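PDB 4ECF: ABC-type phosphate transport system, periplasmic component from Lactobacillus brevis, which probably serves as the solute-binding component of a PstSACB-type ABC transporter, binding phosphate outside the cytoplasmic membrane for import into the cell. Local coordinates for residues 162-167 / 180-185; 210-215 / 222-227. All coordinates share one frame; numbering follows the deposited sequence.

Interaction 1 of 2, residues 162-167 / 180-185; sequences IVATTP and KTVQAL. With EDO (1,2-ethanediol), chain K.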
loop_
_atom_site.group_PDB
_atom_site.type_symbol
_atom_site.label_atom_id
_atom_site.label_comp_id
_atom_site.label_asym_id
_atom_site.label_seq_id
_atom_site.Cartn_x
_atom_site.Cartn_y
_atom_site.Cartn_z
ATOM N N ILE A 162 -5.419 -10.853 11.457
ATOM C CA ILE A 162 -6.648 -11.615 11.322
ATOM C C ILE A 162 -6.438 -12.758 10.320
ATOM O O ILE A 162 -6.906 -13.888 10.534
ATOM C CB ILE A 162 -7.829 -10.714 10.887
ATOM C CG1 ILE A 162 -8.217 -9.762 12.027
ATOM C CG2 ILE A 162 -9.022 -11.561 10.448
ATOM C CD1 ILE A 162 -8.887 -10.439 13.199
ATOM N N VAL A 163 -5.722 -12.490 9.231
ATOM C CA VAL A 163 -5.436 -13.569 8.265
ATOM C C VAL A 163 -4.627 -14.675 8.929
ATOM O O VAL A 163 -4.913 -15.853 8.746
ATOM C CB VAL A 163 -4.753 -13.034 6.962
ATOM C CG1 VAL A 163 -4.135 -14.169 6.116
ATOM C CG2 VAL A 163 -5.775 -12.245 6.151
ATOM N N ALA A 164 -3.636 -14.282 9.739
ATOM C CA ALA A 164 -2.765 -15.243 10.406
ATOM C C ALA A 164 -3.514 -16.234 11.273
ATOM O O ALA A 164 -3.187 -17.423 11.275
ATOM C CB ALA A 164 -1.691 -14.516 11.224
ATOM N N THR A 165 -4.531 -15.756 11.991
ATOM C CA THR A 165 -5.239 -16.570 12.968
ATOM C C THR A 165 -6.571 -17.113 12.525
ATOM O O THR A 165 -7.200 -17.851 13.284
ATOM C CB THR A 165 -5.454 -15.725 14.243
ATOM O OG1 THR A 165 -6.309 -14.602 13.957
ATOM C CG2 THR A 165 -4.114 -15.235 14.766
ATOM N N THR A 166 -7.013 -16.788 11.306
ATOM C CA THR A 166 -8.349 -17.175 10.861
ATOM C C THR A 166 -8.306 -18.264 9.795
ATOM O O THR A 166 -7.877 -18.002 8.644
ATOM C CB THR A 166 -9.132 -15.987 10.300
ATOM O OG1 THR A 166 -9.212 -14.953 11.286
ATOM C CG2 THR A 166 -10.547 -16.410 9.866
ATOM N N PRO A 167 -8.759 -19.486 10.144
ATOM C CA PRO A 167 -8.776 -20.538 9.159
ATOM C C PRO A 167 -9.493 -20.105 7.886
ATOM O O PRO A 167 -10.557 -19.483 7.956
ATOM C CB PRO A 167 -9.578 -21.669 9.854
ATOM C CG PRO A 167 -9.318 -21.454 11.313
ATOM C CD PRO A 167 -9.211 -19.963 11.469
ATOM N N LYS A 180 6.299 -14.296 8.494
ATOM C CA LYS A 180 6.143 -15.737 8.686
ATOM C C LYS A 180 4.772 -16.180 9.186
ATOM O O LYS A 180 4.455 -17.374 9.127
ATOM C CB LYS A 180 7.196 -16.260 9.684
ATOM C CG LYS A 180 8.625 -16.267 9.166
ATOM C CD LYS A 180 9.586 -16.914 10.164
ATOM C CE LYS A 180 9.836 -16.040 11.387
ATOM N NZ LYS A 180 10.537 -14.771 11.042
ATOM N N THR A 181 3.955 -15.247 9.676
ATOM C CA THR A 181 2.625 -15.608 10.177
ATOM C C THR A 181 1.587 -15.815 9.056
ATOM O O THR A 181 0.529 -16.377 9.305
ATOM C CB THR A 181 2.079 -14.557 11.165
ATOM O OG1 THR A 181 1.870 -13.330 10.473
ATOM C CG2 THR A 181 3.069 -14.319 12.339
ATOM N N VAL A 182 1.906 -15.343 7.852
ATOM C CA VAL A 182 1.011 -15.471 6.689
ATOM C C VAL A 182 1.770 -15.940 5.438
ATOM O O VAL A 182 3.008 -15.957 5.427
ATOM C CB VAL A 182 0.276 -14.141 6.399
ATOM C CG1 VAL A 182 -0.594 -13.733 7.593
ATOM C CG2 VAL A 182 1.267 -13.032 6.053
ATOM N N GLN A 183 1.017 -16.313 4.400
ATOM C CA GLN A 183 1.572 -16.800 3.149
ATOM C C GLN A 183 1.173 -15.867 2.018
ATOM O O GLN A 183 -0.014 -15.723 1.747
ATOM C CB GLN A 183 1.094 -18.239 2.885
ATOM C CG GLN A 183 1.318 -18.767 1.462
ATOM C CD GLN A 183 2.751 -19.190 1.236
ATOM O OE1 GLN A 183 3.194 -20.165 1.828
ATOM N NE2 GLN A 183 3.484 -18.471 0.360
ATOM N N ALA A 184 2.145 -15.220 1.370
ATOM C CA ALA A 184 1.902 -14.451 0.136
ATOM C C ALA A 184 1.651 -15.406 -1.001
ATOM O O ALA A 184 2.352 -16.403 -1.161
ATOM C CB ALA A 184 3.096 -13.548 -0.239
ATOM N N LEU A 185 0.662 -15.095 -1.816
ATOM C CA LEU A 185 0.424 -15.857 -3.020
ATOM C C LEU A 185 1.132 -15.314 -4.241
ATOM O O LEU A 185 1.141 -14.089 -4.486
ATOM C CB LEU A 185 -1.085 -15.883 -3.342
ATOM C CG LEU A 185 -2.012 -16.530 -2.333
ATOM C CD1 LEU A 185 -3.464 -16.473 -2.787
ATOM C CD2 LEU A 185 -1.628 -17.965 -1.971
HETATM C C1 EDO K . -5.722 -21.723 11.983
HETATM O O1 EDO K . -5.535 -22.113 10.615
HETATM C C2 EDO K . -4.391 -21.352 12.621
HETATM O O2 EDO K . -3.733 -20.374 11.812
HETATM O O HOH W 1 -1.470 -18.386 9.057
#
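Thr-181 meets Ala-164, in the last turn of helix 156-165, through its carbonyl O and its CB. The methyl CB of Ala-164 lies 3.5 Å from Thr-181 O and 3.8 Å from Thr-181 CB; alanine suits the place, since its methyl already touches the opposing backbone and a longer side chain would probably push the two apart. The hydroxyl of Thr-181 does not bond across the contact: OG1 is hydrogen-bonded to OD1 of Asn-179, two residues earlier. The carbonyl of Thr-181 instead receives a hydrogen bond of 2.8 Å from a water to Thr-181 O, and the same water donates its other hydrogen to Ala-164 O at 3.0 Å. The carbonyl of Ala-164 also takes a weak hydrogen bond from O2 of a 1,2-ethanediol molecule, which probably came from the crystallisation liquor and is held as well by Asn-88.

Val-182 supplies the apolar half. Its CG1 stands anti to the carbonyl carbon (chi1 -61°) and reaches the helix, touching Ala-164 CB at 3.9 Å and lying 3.8 Å from Ala-164 N. The same methyl meets CG1 of Val-163, also at 3.9 Å, the two valines crossing at about a right angle. Valine suits this buried place, because its short branches can touch the helix backbone while staying apolar; Val-163 also packs on Ile-86 and Ser-171. From Gln-183 onward the chain leaves the helix and pairs with strand 73-87, through backbone bonds of Gln-183 with Val-87 and of Leu-185 with Pro-85.

No direct hydrogen bond joins the two segments. With the polar link passing through one water that bridges two carbonyls and the rest resting on methyls, the contact probably depends more on shape than on any one directional bond.

Interaction 2 of 2, residues 210-215 / 222-227; sequences LYTKGH and AFITYV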
loop_
_atom_site.group_PDB
_atom_site.type_symbol
_atom_site.label_atom_id
_atom_site.label_comp_id
_atom_site.label_asym_id
_atom_site.label_seq_id
_atom_site.Cartn_x
_atom_site.Cartn_y
_atom_site.Cartn_z
ATOM N N LEU A 210 3.535 11.719 -0.687
ATOM C CA LEU A 210 3.478 12.595 0.511
ATOM C C LEU A 210 2.868 13.911 0.034
ATOM O O LEU A 210 3.563 14.717 -0.555
ATOM C CB LEU A 210 4.854 12.814 1.121
ATOM C CG LEU A 210 5.604 11.560 1.611
ATOM C CD1 LEU A 210 6.932 11.936 2.234
ATOM C CD2 LEU A 210 4.767 10.760 2.590
ATOM N N TYR A 211 1.564 14.059 0.104
ATOM C CA TYR A 211 0.897 15.271 -0.298
ATOM C C TYR A 211 0.977 16.360 0.738
ATOM O O TYR A 211 0.814 16.095 1.948
ATOM C CB TYR A 211 -0.596 14.959 -0.560
ATOM C CG TYR A 211 -0.865 14.451 -1.972
ATOM C CD1 TYR A 211 -0.896 15.338 -3.062
ATOM C CD2 TYR A 211 -1.012 13.089 -2.232
ATOM C CE1 TYR A 211 -1.149 14.870 -4.349
ATOM C CE2 TYR A 211 -1.266 12.612 -3.533
ATOM C CZ TYR A 211 -1.304 13.481 -4.583
ATOM O OH TYR A 211 -1.562 13.016 -5.877
ATOM N N THR A 212 1.120 17.589 0.232
ATOM C CA THR A 212 1.023 18.818 1.041
ATOM C C THR A 212 -0.053 19.758 0.492
ATOM O O THR A 212 -0.491 19.632 -0.647
ATOM C CB THR A 212 2.380 19.531 1.143
ATOM O OG1 THR A 212 2.791 19.958 -0.158
ATOM C CG2 THR A 212 3.464 18.579 1.819
ATOM N N LYS A 213 -0.542 20.633 1.369
ATOM C CA LYS A 213 -1.485 21.700 0.977
ATOM C C LYS A 213 -0.677 22.922 0.668
ATOM O O LYS A 213 -0.131 23.576 1.569
ATOM C CB LYS A 213 -2.487 21.986 2.089
ATOM C CG LYS A 213 -3.672 22.864 1.609
ATOM C CD LYS A 213 -4.795 22.888 2.629
ATOM C CE LYS A 213 -5.864 23.874 2.164
ATOM N NZ LYS A 213 -7.205 23.580 2.721
ATOM N N GLY A 214 -0.543 23.184 -0.621
ATOM C CA GLY A 214 0.389 24.191 -1.129
ATOM C C GLY A 214 1.788 23.669 -1.116
ATOM O O GLY A 214 2.047 22.530 -0.692
ATOM N N HIS A 215 2.728 24.491 -1.608
ATOM C CA HIS A 215 4.110 24.114 -1.561
ATOM C C HIS A 215 4.571 24.210 -0.125
ATOM O O HIS A 215 4.292 25.191 0.581
ATOM C CB HIS A 215 4.971 24.963 -2.523
ATOM C CG HIS A 215 4.463 24.940 -3.968
ATOM N ND1 HIS A 215 4.806 23.976 -4.856
ATOM C CD2 HIS A 215 3.516 25.736 -4.609
ATOM C CE1 HIS A 215 4.167 24.180 -6.024
ATOM N NE2 HIS A 215 3.361 25.240 -5.885
ATOM N N ALA A 222 11.665 20.171 4.533
ATOM C CA ALA A 222 12.924 19.514 4.803
ATOM C C ALA A 222 12.801 18.006 4.893
ATOM O O ALA A 222 13.630 17.274 4.357
ATOM C CB ALA A 222 13.581 20.079 6.062
ATOM N N PHE A 223 11.758 17.525 5.572
ATOM C CA PHE A 223 11.571 16.101 5.698
ATOM C C PHE A 223 11.277 15.437 4.349
ATOM O O PHE A 223 11.812 14.359 4.043
ATOM C CB PHE A 223 10.444 15.824 6.677
ATOM C CG PHE A 223 10.114 14.374 6.858
ATOM C CD1 PHE A 223 11.079 13.471 7.256
ATOM C CD2 PHE A 223 8.814 13.931 6.704
ATOM C CE1 PHE A 223 10.768 12.148 7.457
ATOM C CE2 PHE A 223 8.499 12.610 6.921
ATOM C CZ PHE A 223 9.475 11.716 7.297
ATOM N N ILE A 224 10.379 16.028 3.572
ATOM C CA ILE A 224 10.105 15.464 2.240
ATOM C C ILE A 224 11.382 15.407 1.389
ATOM O O ILE A 224 11.685 14.345 0.763
ATOM C CB ILE A 224 8.925 16.196 1.548
ATOM C CG1 ILE A 224 7.624 15.953 2.309
ATOM C CG2 ILE A 224 8.778 15.709 0.102
ATOM C CD1 ILE A 224 6.529 16.869 1.820
ATOM N N THR A 225 12.149 16.495 1.363
ATOM C CA THR A 225 13.437 16.512 0.672
ATOM C C THR A 225 14.344 15.339 1.144
ATOM O O THR A 225 14.919 14.607 0.340
ATOM C CB THR A 225 14.108 17.839 0.891
ATOM O OG1 THR A 225 13.294 18.857 0.286
ATOM C CG2 THR A 225 15.528 17.856 0.307
ATOM N N TYR A 226 14.382 15.127 2.460
ATOM C CA TYR A 226 15.155 14.031 3.047
ATOM C C TYR A 226 14.695 12.659 2.577
ATOM O O TYR A 226 15.505 11.857 2.128
ATOM C CB TYR A 226 15.110 14.150 4.577
ATOM C CG TYR A 226 15.898 13.134 5.345
ATOM C CD1 TYR A 226 17.235 13.347 5.661
ATOM C CD2 TYR A 226 15.281 12.029 5.877
ATOM C CE1 TYR A 226 17.934 12.434 6.419
ATOM C CE2 TYR A 226 15.995 11.118 6.658
ATOM C CZ TYR A 226 17.294 11.332 6.922
ATOM O OH TYR A 226 18.016 10.425 7.689
ATOM N N VAL A 227 13.374 12.405 2.597
ATOM C CA VAL A 227 12.839 11.142 2.160
ATOM C C VAL A 227 13.146 10.895 0.663
ATOM O O VAL A 227 13.466 9.797 0.290
ATOM C CB VAL A 227 11.313 11.051 2.403
ATOM C CG1 VAL A 227 10.739 9.788 1.796
ATOM C CG2 VAL A 227 10.990 11.140 3.891
#
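Thr-212 and Ile-224 point at each other tip to tip, the methyl CG2 of the threonine 3.5 Å from CD1 of the isoleucine, a tight approach for two methyl groups. With CG1 anti to the carbonyl carbon (chi1 -66°) and the branch extended beyond it, CD1 of Ile-224 reaches the threonine methyl. Leu-210, two residues back on the same strand face, instead slides past Ile-224 in the opposite direction: its CD1 rests 4.1 Å from Ile-224 CG1 and also approaches Val-227 CG1, one helical turn on. Threonine suits its place because its two branches divide the work; while the methyl faces the helix, Thr-212 OG1 donates a 2.7 Å hydrogen bond to Gly-214 O, arriving nearly along the C=O axis. An alanine at this position removes both branches, which would probably open a gap at Ile-224 CD1 and leave the Gly-214 carbonyl without this donor. The strand and helix segments run almost antiparallel, at 158°, with axes 10.6 Å apart, a spacing usual for a helix packed on a beta sheet. Around them, strand 55-58 adds Ile-55 against both Leu-210 and Ile-224, strand 73-87 flanks Thr-212 with Val-74 and His-76, and helix 15-28 packs Val-18 on Leu-210 and Ala-21 on Val-227.

Interactions 1 and 2 follow one another along the chain and lie on opposite sides of its centre, about 35 Å apart between centres and about 24 Å between nearest atoms. Both place a helix against a segment that belongs to, or leads into, a strand of the same mixed sheet, and strand 73-87 reaches both: Gln-183 and Leu-185 pair with its later part, Leu-210 and Thr-212 with its earlier part. Such a long shared strand fits the two-lobed architecture of periplasmic binding proteins, whose ligand is held in the cleft between the lobes. The two contacts thus probably belong to different lobes.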